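PDB 3OIS: cysteine protease, which probably cleaves peptide bonds as a papain-family cysteine peptidase and binds the nucleotide UDP. Local coordinates for residues T79-A84 / P102-I107. Numbering follows the deposited sequence.
Sequences TANALA and PSRLFI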
# COMPACT_ATOMS: atom_id res chain seq x y z
N THR A 79 -2.79 -0.94 -3.47
CA THR A 79 -3.35 -0.80 -2.14
C THR A 79 -3.38 -2.18 -1.46
O THR A 79 -3.09 -2.24 -0.26
CB THR A 79 -4.72 -0.12 -2.09
OG1 THR A 79 -5.68 -0.99 -2.73
CG2 THR A 79 -4.64 1.22 -2.80
N ALA A 80 -3.72 -3.28 -2.16
CA ALA A 80 -3.79 -4.60 -1.53
C ALA A 80 -2.41 -5.12 -1.19
O ALA A 80 -2.25 -5.93 -0.21
CB ALA A 80 -4.41 -5.53 -2.48
N ASN A 81 -1.43 -4.74 -2.01
CA ASN A 81 -0.03 -5.13 -1.74
C ASN A 81 0.57 -4.45 -0.51
O ASN A 81 1.19 -5.13 0.36
CB ASN A 81 0.88 -4.90 -2.95
CG ASN A 81 0.70 -5.94 -4.01
OD1 ASN A 81 -0.39 -6.03 -4.70
ND2 ASN A 81 1.70 -6.75 -4.19
N ALA A 82 0.31 -3.14 -0.38
CA ALA A 82 0.73 -2.39 0.77
C ALA A 82 0.03 -2.94 2.04
O ALA A 82 0.67 -3.15 3.05
CB ALA A 82 0.43 -0.88 0.62
N LEU A 83 -1.30 -3.16 1.95
CA LEU A 83 -2.03 -3.61 3.11
C LEU A 83 -1.73 -5.07 3.47
O LEU A 83 -1.70 -5.40 4.69
CB LEU A 83 -3.54 -3.43 2.87
CG LEU A 83 -3.96 -1.95 2.99
CD1 LEU A 83 -5.50 -1.79 2.44
CD2 LEU A 83 -3.85 -1.39 4.46
N ALA A 84 -1.51 -5.94 2.48
CA ALA A 84 -1.07 -7.35 2.73
C ALA A 84 0.18 -7.32 3.59
O ALA A 84 0.27 -8.10 4.58
CB ALA A 84 -0.78 -8.09 1.44
N PRO A 102 -0.58 -12.69 3.08
CA PRO A 102 -2.05 -12.53 2.96
C PRO A 102 -2.47 -12.46 1.48
O PRO A 102 -1.70 -11.93 0.64
CB PRO A 102 -2.34 -11.19 3.65
CG PRO A 102 -1.16 -10.98 4.58
CD PRO A 102 0.01 -11.58 3.87
N SER A 103 -3.63 -13.04 1.17
CA SER A 103 -4.17 -12.99 -0.22
C SER A 103 -4.47 -11.58 -0.75
O SER A 103 -5.50 -10.98 -0.41
CB SER A 103 -5.45 -13.83 -0.35
OG SER A 103 -5.88 -13.70 -1.68
N ARG A 104 -3.60 -11.10 -1.64
CA ARG A 104 -3.74 -9.74 -2.22
C ARG A 104 -4.95 -9.66 -3.12
O ARG A 104 -5.66 -8.65 -3.10
CB ARG A 104 -2.48 -9.42 -2.99
CG ARG A 104 -1.29 -9.10 -1.98
CD ARG A 104 0.06 -9.10 -2.74
NE ARG A 104 0.45 -10.41 -3.29
CZ ARG A 104 1.26 -10.63 -4.34
NH1 ARG A 104 1.77 -9.63 -5.07
NH2 ARG A 104 1.51 -11.95 -4.69
N LEU A 105 -5.24 -10.74 -3.86
CA LEU A 105 -6.42 -10.65 -4.75
C LEU A 105 -7.71 -10.73 -3.94
O LEU A 105 -8.67 -10.15 -4.33
CB LEU A 105 -6.47 -11.80 -5.76
CG LEU A 105 -5.44 -11.69 -6.88
CD1 LEU A 105 -5.76 -12.80 -7.91
CD2 LEU A 105 -5.55 -10.30 -7.58
N PHE A 106 -7.68 -11.44 -2.77
CA PHE A 106 -8.86 -11.40 -1.90
C PHE A 106 -9.14 -9.90 -1.47
O PHE A 106 -10.32 -9.42 -1.45
CB PHE A 106 -8.64 -12.21 -0.62
CG PHE A 106 -9.84 -12.25 0.29
CD1 PHE A 106 -10.83 -13.24 0.11
CD2 PHE A 106 -10.00 -11.30 1.33
CE1 PHE A 106 -11.91 -13.26 0.94
CE2 PHE A 106 -11.13 -11.31 2.16
CZ PHE A 106 -12.09 -12.34 1.92
N ILE A 107 -8.12 -9.19 -1.07
CA ILE A 107 -8.32 -7.79 -0.71
C ILE A 107 -8.83 -7.02 -1.93
O ILE A 107 -9.79 -6.30 -1.79
CB ILE A 107 -7.09 -7.15 -0.09
CG1 ILE A 107 -6.70 -7.86 1.25
CG2 ILE A 107 -7.23 -5.60 0.18
CD1 ILE A 107 -5.31 -7.52 1.60
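Ala80 and Ala84, one turn apart on helix 78-93, bring the backbone close to the start of helix 104-114: the CA atoms of Ala80 and Arg104 are 5.2 Å apart, those of Ala84 and Pro102 5.3 Å. Their small methyls are consistent with so close an approach. Ala80 CB comes down on the carbonyl O of Arg104, at 3.4 Å, and also meets CG2 of Ile107. Ile107 packs on this turn with both branches. Its CG2 lies anti to the backbone N (CG1 at chi1 -62°) and packs on Ala80, while CD1 on the other branch reaches the carbonyl O of Ala80 at 3.9 Å.

Ala84 CB sits against the aliphatic stem of Arg104, 3.6 Å from its CG. Pro102 CG lies 3.2 Å from the carbonyl O of Ala84, and its CB faces the Ala84 methyl.

The Arg104 side chain runs across helix 78-93, over the Asn81 side chain. A bend at chi3 (-65°) turns the guanidinium past the Asn81 amide, which meets the edge of the group near its plane. The amide and guanidinium planes are almost perpendicular, 84° apart. Arg104 CD also touches Asn81 CG, at 3.5 Å. The charged end is held from outside the two segments: NH2 forms a salt bridge with Glu141, and Tyr146 makes a cation-pi contact.

Ser103 N-caps helix 104-114, its OG accepting from Phe106 N at 3.1 Å. Leu133 of helix 126-135, the helix that carries UDP-binding Lys131, packs on Ile107.

In the papain-like fold the contact joins helix 78-93 to the start of helix 104-114 and the proline before its N-cap, mainly by alanine methyls and aliphatic carbons set against backbone carbonyls. The buried arginine contributes its stem to this seam, and Glu141 probably balances its charge.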